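Local coordinates for cell division control protein 45 cdc45 putative (Entamoeba histolytica, PDB 6CC2) that probably acts in eukaryotic DNA replication as the Cdc45 partner of the MCM-GINS helicase, and may regulate replication through a conformational switch, at residues 263-266 / 272-275; 309-314 / 349-354; 355-360 / 391-396; 281-286 / 290-295. All coordinates share one frame; numbering follows the deposited sequence.

Contact 1. Residues 263-266 / 272-275. With EDO (1,2-ethanediol), chain K.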
loop_
_atom_site.group_PDB
_atom_site.type_symbol
_atom_site.label_atom_id
_atom_site.label_comp_id
_atom_site.label_asym_id
_atom_site.label_seq_id
_atom_site.Cartn_x
_atom_site.Cartn_y
_atom_site.Cartn_z
ATOM N N ARG A 263 -17.825 4.075 -7.747
ATOM C CA ARG A 263 -19.121 3.452 -7.545
ATOM C C ARG A 263 -19.626 3.609 -6.123
ATOM O O ARG A 263 -20.826 3.496 -5.888
ATOM C CB ARG A 263 -19.054 1.972 -7.930
ATOM C CG ARG A 263 -19.045 1.719 -9.427
ATOM C CD ARG A 263 -18.954 0.212 -9.750
ATOM N NE ARG A 263 -17.679 -0.315 -9.257
ATOM C CZ ARG A 263 -16.524 -0.179 -9.897
ATOM N NH1 ARG A 263 -16.462 0.418 -11.079
ATOM N NH2 ARG A 263 -15.420 -0.657 -9.351
ATOM N N HIS A 264 -18.740 3.895 -5.173
ATOM C CA HIS A 264 -19.086 3.998 -3.757
ATOM C C HIS A 264 -19.004 5.436 -3.263
ATOM O O HIS A 264 -18.965 5.695 -2.051
ATOM C CB HIS A 264 -18.164 3.062 -2.980
ATOM C CG HIS A 264 -18.059 1.726 -3.636
ATOM N ND1 HIS A 264 -19.106 0.827 -3.655
ATOM C CD2 HIS A 264 -17.077 1.174 -4.385
ATOM C CE1 HIS A 264 -18.749 -0.232 -4.368
ATOM N NE2 HIS A 264 -17.538 -0.030 -4.841
ATOM N N TRP A 265 -19.012 6.379 -4.184
ATOM C CA TRP A 265 -18.820 7.789 -3.859
ATOM C C TRP A 265 -19.719 8.591 -4.788
ATOM O O TRP A 265 -20.849 8.168 -5.092
ATOM C CB TRP A 265 -17.349 8.156 -4.016
ATOM C CG TRP A 265 -16.851 9.287 -3.202
ATOM C CD1 TRP A 265 -17.569 10.163 -2.467
ATOM C CD2 TRP A 265 -15.466 9.630 -3.002
ATOM N NE1 TRP A 265 -16.728 11.054 -1.825
ATOM C CE2 TRP A 265 -15.433 10.750 -2.154
ATOM C CE3 TRP A 265 -14.268 9.101 -3.472
ATOM C CZ2 TRP A 265 -14.243 11.345 -1.754
ATOM C CZ3 TRP A 265 -13.094 9.697 -3.077
ATOM C CH2 TRP A 265 -13.091 10.803 -2.224
ATOM N N THR A 266 -19.239 9.765 -5.206
ATOM C CA THR A 266 -19.905 10.624 -6.179
ATOM C C THR A 266 -18.921 10.921 -7.302
ATOM O O THR A 266 -17.709 10.899 -7.096
ATOM C CB THR A 266 -20.383 11.950 -5.595
ATOM O OG1 THR A 266 -19.251 12.788 -5.276
ATOM C CG2 THR A 266 -21.234 11.753 -4.330
ATOM N N PHE A 272 -12.255 14.526 -8.133
ATOM C CA PHE A 272 -11.392 15.534 -7.510
ATOM C C PHE A 272 -10.306 14.900 -6.650
ATOM O O PHE A 272 -9.239 15.492 -6.484
ATOM C CB PHE A 272 -12.240 16.493 -6.674
ATOM C CG PHE A 272 -11.502 17.749 -6.249
ATOM C CD1 PHE A 272 -11.378 18.814 -7.114
ATOM C CD2 PHE A 272 -10.939 17.831 -4.999
ATOM C CE1 PHE A 272 -10.709 19.953 -6.733
ATOM C CE2 PHE A 272 -10.253 18.980 -4.604
ATOM C CZ PHE A 272 -10.144 20.033 -5.479
ATOM N N HIS A 273 -10.535 13.715 -6.109
ATOM C CA HIS A 273 -9.592 13.076 -5.191
ATOM C C HIS A 273 -8.760 11.965 -5.820
ATOM O O HIS A 273 -7.977 11.321 -5.114
ATOM C CB HIS A 273 -10.349 12.550 -3.979
ATOM C CG HIS A 273 -10.931 13.642 -3.139
ATOM N ND1 HIS A 273 -12.146 14.236 -3.426
ATOM C CD2 HIS A 273 -10.453 14.282 -2.039
ATOM C CE1 HIS A 273 -12.391 15.184 -2.537
ATOM N NE2 HIS A 273 -11.378 15.239 -1.693
ATOM N N THR A 274 -8.903 11.718 -7.115
ATOM C CA THR A 274 -8.048 10.766 -7.823
ATOM C C THR A 274 -6.761 11.506 -8.208
ATOM O O THR A 274 -6.757 12.373 -9.078
ATOM C CB THR A 274 -8.763 10.190 -9.034
ATOM O OG1 THR A 274 -9.970 9.518 -8.591
ATOM C CG2 THR A 274 -7.876 9.193 -9.758
ATOM N N ARG A 275 -5.661 11.155 -7.531
ATOM C CA ARG A 275 -4.518 12.037 -7.471
ATOM C C ARG A 275 -3.874 12.268 -8.827
ATOM O O ARG A 275 -3.493 13.401 -9.143
ATOM C CB ARG A 275 -3.496 11.489 -6.468
ATOM C CG ARG A 275 -4.096 11.399 -5.094
ATOM C CD ARG A 275 -3.139 10.865 -4.044
ATOM N NE ARG A 275 -3.868 10.631 -2.804
ATOM C CZ ARG A 275 -3.334 10.113 -1.700
ATOM N NH1 ARG A 275 -2.047 9.770 -1.675
ATOM N NH2 ARG A 275 -4.095 9.920 -0.631
HETATM C C1 EDO K . -17.271 3.280 -14.441
HETATM O O1 EDO K . -18.047 2.873 -15.574
HETATM C C2 EDO K . -17.993 2.867 -13.161
HETATM O O2 EDO K . -18.268 1.462 -13.191
#
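W265 and H273 make the direct contact between 263-266 and 272-275, and they make it by aromatic packing. W265 CZ2 lies over one face of the imidazole, 3.9 Å from H273 ND1, and W265 CH2 comes within 3.7 Å of H273 CG. The two rings meet obliquely, centroids 5.1 Å apart and planes inclined by 32°. The H273 methylene joins in, its CB 3.7 Å from W265 CH2. W265 reaches this place because its CG swings away from the backbone N (chi1 -154°). A flat tryptophan gives a broad apolar surface to a buried meeting of two segments.

Polar bonds hold the surroundings. H273 ND1 is hydrogen-bonded to the carbonyl of D269 on its own helix, so the ring can lie buried with that nitrogen satisfied. The R263 guanidinium forms salt bridges with D256 and D356, and R263 NH1 also donates in plane to O2 of an ethanediol molecule over 3.0 Å, an additive probably from the crystallisation liquor.

T266 is the N-cap of helix 267-273, bonding D269 N with its hydroxyl, and H273 lies in the last turn of that helix. M260, from the loop after strand 251-257, touches both side chains, while helix 393-417 supplies I401 against W265 and K405 and V408 against H273.

Contact 2. Residues 309-314 / 349-354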
loop_
_atom_site.group_PDB
_atom_site.type_symbol
_atom_site.label_atom_id
_atom_site.label_comp_id
_atom_site.label_asym_id
_atom_site.label_seq_id
_atom_site.Cartn_x
_atom_site.Cartn_y
_atom_site.Cartn_z
ATOM N N SER A 309 -24.898 10.446 -5.153
ATOM C CA SER A 309 -24.257 9.138 -5.226
ATOM C C SER A 309 -24.188 8.661 -6.677
ATOM O O SER A 309 -25.157 8.773 -7.429
ATOM C CB SER A 309 -25.045 8.138 -4.374
ATOM O OG SER A 309 -24.824 6.813 -4.810
ATOM N N TYR A 310 -23.016 8.166 -7.076
ATOM C CA TYR A 310 -22.844 7.683 -8.443
ATOM C C TYR A 310 -23.834 6.578 -8.767
ATOM O O TYR A 310 -24.305 6.471 -9.912
ATOM C CB TYR A 310 -21.412 7.206 -8.623
ATOM C CG TYR A 310 -21.055 6.839 -10.053
ATOM C CD1 TYR A 310 -20.761 7.827 -10.981
ATOM C CD2 TYR A 310 -21.003 5.527 -10.461
ATOM C CE1 TYR A 310 -20.420 7.502 -12.271
ATOM C CE2 TYR A 310 -20.656 5.190 -11.750
ATOM C CZ TYR A 310 -20.382 6.193 -12.651
ATOM O OH TYR A 310 -20.048 5.865 -13.950
ATOM N N LYS A 311 -24.196 5.760 -7.774
ATOM C CA LYS A 311 -25.138 4.679 -8.041
ATOM C C LYS A 311 -26.520 5.199 -8.424
ATOM O O LYS A 311 -27.251 4.517 -9.144
ATOM C CB LYS A 311 -25.237 3.749 -6.837
ATOM C CG LYS A 311 -24.028 2.827 -6.725
ATOM C CD LYS A 311 -24.134 1.846 -5.563
ATOM C CE LYS A 311 -22.912 0.923 -5.539
ATOM N NZ LYS A 311 -22.970 -0.054 -4.416
ATOM N N THR A 312 -26.901 6.389 -7.961
ATOM C CA THR A 312 -28.205 6.930 -8.317
ATOM C C THR A 312 -28.139 7.984 -9.420
ATOM O O THR A 312 -29.184 8.369 -9.941
ATOM C CB THR A 312 -28.899 7.520 -7.082
ATOM O OG1 THR A 312 -28.117 8.580 -6.535
ATOM C CG2 THR A 312 -29.103 6.439 -6.022
HETATM N N MSE A 313 -26.947 8.434 -9.793
HETATM C CA MSE A 313 -26.798 9.346 -10.939
HETATM C C MSE A 313 -27.337 8.637 -12.174
HETATM O O MSE A 313 -27.149 7.443 -12.356
HETATM C CB MSE A 313 -25.347 9.768 -11.118
HETATM C CG MSE A 313 -25.229 10.981 -12.011
HETATM SE SE MSE A 313 -23.450 11.652 -12.188
HETATM C CE MSE A 313 -22.677 10.263 -13.323
ATOM N N SER A 314 -28.066 9.357 -13.021
ATOM C CA SER A 314 -28.715 8.712 -14.147
ATOM C C SER A 314 -27.677 8.106 -15.087
ATOM O O SER A 314 -26.556 8.608 -15.210
ATOM C CB SER A 314 -29.570 9.717 -14.913
ATOM O OG SER A 314 -28.762 10.552 -15.696
ATOM N N ASP A 349 -24.830 -7.920 -5.148
ATOM C CA ASP A 349 -24.015 -6.715 -5.334
ATOM C C ASP A 349 -22.748 -7.092 -6.094
ATOM O O ASP A 349 -21.908 -7.841 -5.585
ATOM C CB ASP A 349 -23.685 -6.105 -3.975
ATOM C CG ASP A 349 -22.903 -4.812 -4.072
ATOM O OD1 ASP A 349 -22.386 -4.486 -5.158
ATOM O OD2 ASP A 349 -22.796 -4.112 -3.038
ATOM N N TYR A 350 -22.615 -6.570 -7.313
ATOM C CA TYR A 350 -21.429 -6.765 -8.153
ATOM C C TYR A 350 -20.670 -5.461 -8.364
ATOM O O TYR A 350 -19.962 -5.291 -9.361
ATOM C CB TYR A 350 -21.812 -7.390 -9.500
ATOM C CG TYR A 350 -21.024 -8.617 -9.896
ATOM C CD1 TYR A 350 -19.650 -8.707 -9.653
ATOM C CD2 TYR A 350 -21.648 -9.685 -10.521
ATOM C CE1 TYR A 350 -18.940 -9.844 -10.011
ATOM C CE2 TYR A 350 -20.953 -10.823 -10.891
ATOM C CZ TYR A 350 -19.593 -10.890 -10.644
ATOM O OH TYR A 350 -18.898 -12.033 -11.025
ATOM N N SER A 351 -20.773 -4.532 -7.416
ATOM C CA SER A 351 -20.184 -3.207 -7.574
ATOM C C SER A 351 -18.816 -3.053 -6.914
ATOM O O SER A 351 -18.202 -1.994 -7.046
ATOM C CB SER A 351 -21.143 -2.138 -7.001
ATOM O OG SER A 351 -21.192 -2.195 -5.577
ATOM N N ILE A 352 -18.308 -4.085 -6.247
ATOM C CA ILE A 352 -17.043 -3.995 -5.537
ATOM C C ILE A 352 -15.956 -4.657 -6.380
ATOM O O ILE A 352 -15.924 -5.894 -6.514
ATOM C CB ILE A 352 -17.132 -4.645 -4.149
ATOM C CG1 ILE A 352 -18.209 -3.964 -3.294
ATOM C CG2 ILE A 352 -15.776 -4.550 -3.463
ATOM C CD1 ILE A 352 -18.384 -4.557 -1.902
ATOM N N SER A 353 -15.048 -3.844 -6.908
ATOM C CA SER A 353 -13.884 -4.346 -7.623
ATOM C C SER A 353 -12.722 -4.578 -6.656
ATOM O O SER A 353 -12.732 -4.139 -5.497
ATOM C CB SER A 353 -13.453 -3.368 -8.704
ATOM O OG SER A 353 -12.756 -2.303 -8.095
ATOM N N ALA A 354 -11.688 -5.250 -7.162
ATOM C CA ALA A 354 -10.486 -5.466 -6.361
ATOM C C ALA A 354 -9.759 -4.163 -6.081
ATOM O O ALA A 354 -9.041 -4.084 -5.084
ATOM C CB ALA A 354 -9.577 -6.478 -7.053
HETATM O O HOH W 1 -21.341 -1.901 -2.186
#
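K311 reaches S351 by stretching straight out beyond CG, every later torsion being close to 180°, while S351 tucks OG between its own backbone N and carbonyl carbon (chi1 71°). The nearest CA atoms, those of K311 and S351, are 9.3 Å apart, and the extended lysine chain is long enough to span that distance. At its end K311 NZ donates a hydrogen bond of 3.0 Å to S351 OG.

That hydroxyl is used in both directions, for S351 OG in turn donates to D349 OD1 at 2.6 Å, on the syn side of the carboxylate. The same oxygen accepts a second bond, S351 N to D349 OD1 at 2.8 Å, nearly along its C-O axis and fairly straight at 158°. A backbone N two residues on, bonded to an aspartate side chain, defines an Asx turn. With two donors on OD1, the carboxylate is fixed in its rotation, which also fixes the position of the S351 hydroxyl that the lysine meets.

K311 NZ and D349 OD2 stay 4.3 Å apart, opposite charges too distant for a salt bridge. A water lies between them, donating to D349 OD2 over 2.8 Å and accepting only weakly from K311 NZ. The nearby negative charge would probably favour the protonated lysine. On the lysine side, S309 O takes bonds from T312 N, M313 N and the T312 hydroxyl, which keeps this turn compact. Beyond S351, S353 is the N-cap of helix 354-364, and its own backbone N is bonded to D356.

Contact 3. Residues 355-360 / 391-396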
loop_
_atom_site.group_PDB
_atom_site.type_symbol
_atom_site.label_atom_id
_atom_site.label_comp_id
_atom_site.label_asym_id
_atom_site.label_seq_id
_atom_site.Cartn_x
_atom_site.Cartn_y
_atom_site.Cartn_z
ATOM N N PHE A 355 -9.946 -3.119 -6.918
ATOM C CA PHE A 355 -9.409 -1.813 -6.573
ATOM C C PHE A 355 -10.172 -1.207 -5.408
ATOM O O PHE A 355 -9.567 -0.652 -4.480
ATOM C CB PHE A 355 -9.464 -0.868 -7.767
ATOM C CG PHE A 355 -8.327 -1.035 -8.734
ATOM C CD1 PHE A 355 -7.025 -0.833 -8.322
ATOM C CD2 PHE A 355 -8.560 -1.371 -10.039
ATOM C CE1 PHE A 355 -5.977 -0.958 -9.218
ATOM C CE2 PHE A 355 -7.517 -1.485 -10.937
ATOM C CZ PHE A 355 -6.234 -1.291 -10.514
ATOM N N ASP A 356 -11.510 -1.300 -5.444
ATOM C CA ASP A 356 -12.310 -0.786 -4.338
ATOM C C ASP A 356 -11.897 -1.463 -3.039
ATOM O O ASP A 356 -11.732 -0.814 -1.994
ATOM C CB ASP A 356 -13.800 -1.027 -4.561
ATOM C CG ASP A 356 -14.349 -0.335 -5.797
ATOM O OD1 ASP A 356 -13.894 0.769 -6.149
ATOM O OD2 ASP A 356 -15.293 -0.942 -6.418
ATOM N N ALA A 357 -11.775 -2.792 -3.084
ATOM C CA ALA A 357 -11.419 -3.549 -1.896
ATOM C C ALA A 357 -10.015 -3.203 -1.411
ATOM O O ALA A 357 -9.783 -3.104 -0.193
ATOM C CB ALA A 357 -11.531 -5.038 -2.195
ATOM N N ALA A 358 -9.053 -3.045 -2.341
ATOM C CA ALA A 358 -7.711 -2.653 -1.923
ATOM C C ALA A 358 -7.702 -1.263 -1.273
ATOM O O ALA A 358 -6.984 -1.026 -0.284
ATOM C CB ALA A 358 -6.759 -2.724 -3.098
ATOM N N HIS A 359 -8.484 -0.332 -1.799
ATOM C CA HIS A 359 -8.574 0.987 -1.162
ATOM C C HIS A 359 -9.159 0.852 0.242
ATOM O O HIS A 359 -8.665 1.466 1.198
ATOM C CB HIS A 359 -9.433 1.947 -1.998
ATOM C CG HIS A 359 -8.748 2.499 -3.197
ATOM N ND1 HIS A 359 -7.589 3.244 -3.122
ATOM C CD2 HIS A 359 -9.097 2.468 -4.508
ATOM C CE1 HIS A 359 -7.235 3.621 -4.339
ATOM N NE2 HIS A 359 -8.133 3.171 -5.199
ATOM N N ALA A 360 -10.217 0.064 0.381
ATOM C CA ALA A 360 -10.907 -0.059 1.653
ATOM C C ALA A 360 -10.003 -0.707 2.688
ATOM O O ALA A 360 -9.897 -0.231 3.819
ATOM C CB ALA A 360 -12.181 -0.890 1.490
ATOM N N GLU A 391 -21.481 -5.642 2.923
ATOM C CA GLU A 391 -21.684 -4.617 3.936
ATOM C C GLU A 391 -20.429 -4.263 4.723
ATOM O O GLU A 391 -20.240 -3.071 5.019
ATOM C CB GLU A 391 -22.795 -5.074 4.893
ATOM C CG GLU A 391 -24.199 -5.088 4.284
ATOM C CD GLU A 391 -24.460 -6.252 3.329
ATOM O OE1 GLU A 391 -23.698 -7.243 3.314
ATOM O OE2 GLU A 391 -25.464 -6.179 2.587
ATOM N N PRO A 392 -19.546 -5.200 5.083
ATOM C CA PRO A 392 -18.351 -4.795 5.835
ATOM C C PRO A 392 -17.511 -3.757 5.113
ATOM O O PRO A 392 -16.817 -2.961 5.761
ATOM C CB PRO A 392 -17.594 -6.121 6.021
ATOM C CG PRO A 392 -18.701 -7.167 6.028
ATOM C CD PRO A 392 -19.689 -6.672 5.002
ATOM N N TYR A 393 -17.500 -3.771 3.779
ATOM C CA TYR A 393 -16.656 -2.845 3.041
ATOM C C TYR A 393 -17.100 -1.399 3.207
ATOM O O TYR A 393 -16.292 -0.493 2.986
ATOM C CB TYR A 393 -16.637 -3.207 1.554
ATOM C CG TYR A 393 -15.656 -4.334 1.253
ATOM C CD1 TYR A 393 -14.304 -4.072 1.105
ATOM C CD2 TYR A 393 -16.091 -5.647 1.135
ATOM C CE1 TYR A 393 -13.404 -5.075 0.845
ATOM C CE2 TYR A 393 -15.205 -6.669 0.893
ATOM C CZ TYR A 393 -13.856 -6.377 0.745
ATOM O OH TYR A 393 -12.970 -7.389 0.495
ATOM N N ASP A 394 -18.338 -1.166 3.637
ATOM C CA ASP A 394 -18.807 0.216 3.781
ATOM C C ASP A 394 -17.934 1.002 4.749
ATOM O O ASP A 394 -17.643 2.182 4.505
ATOM C CB ASP A 394 -20.262 0.238 4.241
ATOM C CG ASP A 394 -21.217 -0.150 3.136
ATOM O OD1 ASP A 394 -20.806 -0.098 1.958
ATOM O OD2 ASP A 394 -22.375 -0.498 3.448
ATOM N N PHE A 395 -17.514 0.373 5.851
ATOM C CA PHE A 395 -16.672 1.059 6.829
ATOM C C PHE A 395 -15.330 1.449 6.212
ATOM O O PHE A 395 -14.825 2.553 6.458
ATOM C CB PHE A 395 -16.464 0.162 8.050
ATOM C CG PHE A 395 -15.691 0.816 9.163
ATOM C CD1 PHE A 395 -16.302 1.725 10.011
ATOM C CD2 PHE A 395 -14.356 0.519 9.360
ATOM C CE1 PHE A 395 -15.592 2.325 11.033
ATOM C CE2 PHE A 395 -13.639 1.119 10.380
ATOM C CZ PHE A 395 -14.259 2.020 11.215
ATOM N N GLY A 396 -14.740 0.556 5.419
ATOM C CA GLY A 396 -13.488 0.879 4.743
ATOM C C GLY A 396 -13.650 1.972 3.705
ATOM O O GLY A 396 -12.805 2.859 3.606
#
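A360 and G396 bring two helix backbones almost into direct touch, their CA atoms only 4.1 Å apart. G396 has no side chain, and that absence is what lets the helices come so near. A360 O lies 3.9 Å from G396 CA, and the A360 methyl fits beside the glycine main chain, with A360 CB 3.9 Å from G396 C. On its side of the interface the helix carries small residues as well: A360 directs its CB toward the other helix, and A357 meets the same helix through its methyl.

A turn earlier, Y393 occupies the wider part of the join. Its CG stands beside the backbone N, anti to the carbonyl carbon (chi1 -82°), which lays the ring alongside the two alanines. The A360 methyl meets the ring at its edge, in plane, 3.8 Å from Y393 CD1. The A357 methyl comes in obliquely, 3.6 Å from Y393 CE1. Alanine suits both places, since a single methyl leaves room for a large buried aromatic side chain.

This packing ties the first turns of helix 354-364 to the beginning of helix 393-417. I206 of helix 199-213 lies against A357, L384 of helix 374-385 touches both A360 and Y393, F397, which follows G396 in helix 393-417, also meets A360, and I352, from the loop ahead of helix 354-364, lies against Y393.

Contact 4. Residues 281-286 / 290-295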
loop_
_atom_site.group_PDB
_atom_site.type_symbol
_atom_site.label_atom_id
_atom_site.label_comp_id
_atom_site.label_asym_id
_atom_site.label_seq_id
_atom_site.Cartn_x
_atom_site.Cartn_y
_atom_site.Cartn_z
ATOM N N LEU A 281 -5.254 17.382 -14.595
ATOM C CA LEU A 281 -6.269 18.371 -14.927
ATOM C C LEU A 281 -5.991 19.732 -14.313
ATOM O O LEU A 281 -6.670 20.699 -14.668
ATOM C CB LEU A 281 -7.644 17.889 -14.480
ATOM C CG LEU A 281 -8.209 16.656 -15.173
ATOM C CD1 LEU A 281 -9.484 16.206 -14.486
ATOM C CD2 LEU A 281 -8.462 16.941 -16.643
ATOM N N GLY A 282 -5.026 19.833 -13.403
ATOM C CA GLY A 282 -4.692 21.118 -12.819
ATOM C C GLY A 282 -5.747 21.690 -11.893
ATOM O O GLY A 282 -5.797 22.903 -11.698
ATOM N N ILE A 283 -6.575 20.834 -11.279
ATOM C CA ILE A 283 -7.669 21.310 -10.449
ATOM C C ILE A 283 -7.283 21.478 -8.991
ATOM O O ILE A 283 -8.136 21.862 -8.176
ATOM C CB ILE A 283 -8.876 20.357 -10.569
ATOM C CG1 ILE A 283 -8.492 18.926 -10.218
ATOM C CG2 ILE A 283 -9.432 20.423 -11.982
ATOM C CD1 ILE A 283 -9.634 17.960 -10.285
ATOM N N TRP A 284 -6.029 21.209 -8.628
ATOM C CA TRP A 284 -5.552 21.444 -7.270
ATOM C C TRP A 284 -4.761 22.744 -7.165
ATOM O O TRP A 284 -4.044 22.950 -6.183
ATOM C CB TRP A 284 -4.698 20.275 -6.792
ATOM C CG TRP A 284 -5.471 19.022 -6.491
ATOM C CD1 TRP A 284 -6.834 18.846 -6.527
ATOM C CD2 TRP A 284 -4.924 17.767 -6.098
ATOM N NE1 TRP A 284 -7.159 17.561 -6.173
ATOM C CE2 TRP A 284 -6.005 16.873 -5.909
ATOM C CE3 TRP A 284 -3.621 17.303 -5.899
ATOM C CZ2 TRP A 284 -5.817 15.560 -5.507
ATOM C CZ3 TRP A 284 -3.440 15.985 -5.505
ATOM C CH2 TRP A 284 -4.536 15.129 -5.321
ATOM N N THR A 285 -4.859 23.591 -8.155
ATOM C CA THR A 285 -4.154 24.866 -8.146
ATOM C C THR A 285 -4.981 25.905 -7.387
ATOM O O THR A 285 -6.004 25.596 -6.768
ATOM C CB THR A 285 -3.857 25.311 -9.576
ATOM O OG1 THR A 285 -5.078 25.355 -10.322
ATOM C CG2 THR A 285 -2.890 24.342 -10.246
ATOM N N SER A 286 -4.526 27.158 -7.399
ATOM C CA SER A 286 -5.274 28.222 -6.748
ATOM C C SER A 286 -6.622 28.402 -7.439
ATOM O O SER A 286 -6.702 28.439 -8.673
ATOM C CB SER A 286 -4.472 29.522 -6.782
ATOM O OG SER A 286 -4.117 29.861 -8.111
ATOM N N GLU A 290 -12.984 26.360 -8.664
ATOM C CA GLU A 290 -13.657 27.072 -9.745
ATOM C C GLU A 290 -13.335 26.438 -11.090
ATOM O O GLU A 290 -14.232 26.248 -11.925
ATOM C CB GLU A 290 -13.257 28.549 -9.747
ATOM C CG GLU A 290 -13.729 29.315 -8.525
ATOM C CD GLU A 290 -13.551 30.818 -8.674
ATOM O OE1 GLU A 290 -12.890 31.255 -9.642
ATOM O OE2 GLU A 290 -14.081 31.566 -7.825
ATOM N N LYS A 291 -12.059 26.096 -11.316
ATOM C CA LYS A 291 -11.690 25.410 -12.548
ATOM C C LYS A 291 -12.378 24.052 -12.636
ATOM O O LYS A 291 -12.774 23.617 -13.727
ATOM C CB LYS A 291 -10.173 25.246 -12.624
ATOM C CG LYS A 291 -9.674 24.732 -13.964
ATOM C CD LYS A 291 -8.153 24.583 -13.972
ATOM C CE LYS A 291 -7.607 24.531 -15.393
ATOM N NZ LYS A 291 -8.327 23.546 -16.252
ATOM N N PHE A 292 -12.504 23.360 -11.504
ATOM C CA PHE A 292 -13.150 22.050 -11.493
ATOM C C PHE A 292 -14.612 22.166 -11.906
ATOM O O PHE A 292 -15.089 21.420 -12.774
ATOM C CB PHE A 292 -13.037 21.424 -10.109
ATOM C CG PHE A 292 -13.532 20.012 -10.043
ATOM C CD1 PHE A 292 -13.087 19.057 -10.933
ATOM C CD2 PHE A 292 -14.422 19.626 -9.054
ATOM C CE1 PHE A 292 -13.524 17.766 -10.862
ATOM C CE2 PHE A 292 -14.882 18.332 -8.988
ATOM C CZ PHE A 292 -14.425 17.396 -9.890
ATOM N N ASP A 293 -15.339 23.104 -11.291
ATOM C CA ASP A 293 -16.743 23.300 -11.650
ATOM C C ASP A 293 -16.904 23.618 -13.127
ATOM O O ASP A 293 -17.905 23.216 -13.748
ATOM C CB ASP A 293 -17.350 24.396 -10.774
ATOM C CG ASP A 293 -17.594 23.927 -9.341
ATOM O OD1 ASP A 293 -17.318 22.745 -9.030
ATOM O OD2 ASP A 293 -18.055 24.735 -8.507
ATOM N N VAL A 294 -15.944 24.345 -13.712
ATOM C CA VAL A 294 -15.987 24.619 -15.145
ATOM C C VAL A 294 -15.832 23.327 -15.936
ATOM O O VAL A 294 -16.483 23.132 -16.971
ATOM C CB VAL A 294 -14.905 25.649 -15.523
ATOM C CG1 VAL A 294 -14.653 25.622 -17.008
ATOM C CG2 VAL A 294 -15.322 27.034 -15.065
ATOM N N LEU A 295 -14.960 22.433 -15.477
ATOM C CA LEU A 295 -14.802 21.142 -16.129
ATOM C C LEU A 295 -16.100 20.339 -16.071
ATOM O O LEU A 295 -16.510 19.736 -17.069
ATOM C CB LEU A 295 -13.663 20.372 -15.468
ATOM C CG LEU A 295 -13.191 19.038 -16.052
ATOM C CD1 LEU A 295 -14.152 17.898 -15.744
ATOM C CD2 LEU A 295 -12.967 19.166 -17.555
#
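This is a mostly apolar, local contact near the periphery of the chain, in which I283 meets F292 where the loop leaving helix 275-281 folds back on helix 288-298. I283 CD1 lies 3.7 Å from F292 CD1 and 3.9 Å from F292 CE1. The second branch, I283 CG2, is 4.0 Å from F292 CD1. With CG1 between the backbone N and the carbonyl carbon (chi1 56°), I283 brings both of these methyls to the phenyl ring, which it meets obliquely. The backbones are close too, with I283 CA 5.6 Å from F292 CA.

The fold here is a helix-loop-helix connection, two consecutive helices joined by a short loop. G282 is the first residue to leave the helix, and its positive phi of 70° is a conformation that glycine adopts easily. The chain can thereby reverse and drop I283 onto F292.

K291 borders the contact on the solvent side. Its aliphatic CD passes 3.7 Å from G282 O. The ammonium group, K291 NZ, stands 3.7 Å from L281 O, where the positive charge probably still gains from carbonyls at a helix C-terminal end. T285 secures the turn by donating from OG1 to G282 O at 2.9 Å. L281 and L295 both direct their CB toward the opposite segment and flank the contact, and L281 also packs on Y332 and F334. The F292 ring meets those of Y268 and F272 as well.

In the fold
All four contacts lie between residues 263 and 396. Along the chain they come in the order 1, 4, 2, 3, as judged by where each begins. Contact 1 is the middle one in space: its centre is 12 Å from contact 2, 13 Å from contact 3 and 15 Å from contact 4, and it touches all three. Contacts 2 and 3 also touch, whereas contact 4 stands apart from both, about 25 and 28 Å away between centres. Helix 393-417 runs through the group, taking part in contact 3 and lying against W265, H273 and W284. A probable hydrogen bond from R263 NE to S351 O joins the loops of contacts 1 and 2 directly, and contacts 1 to 3 form one connected cluster.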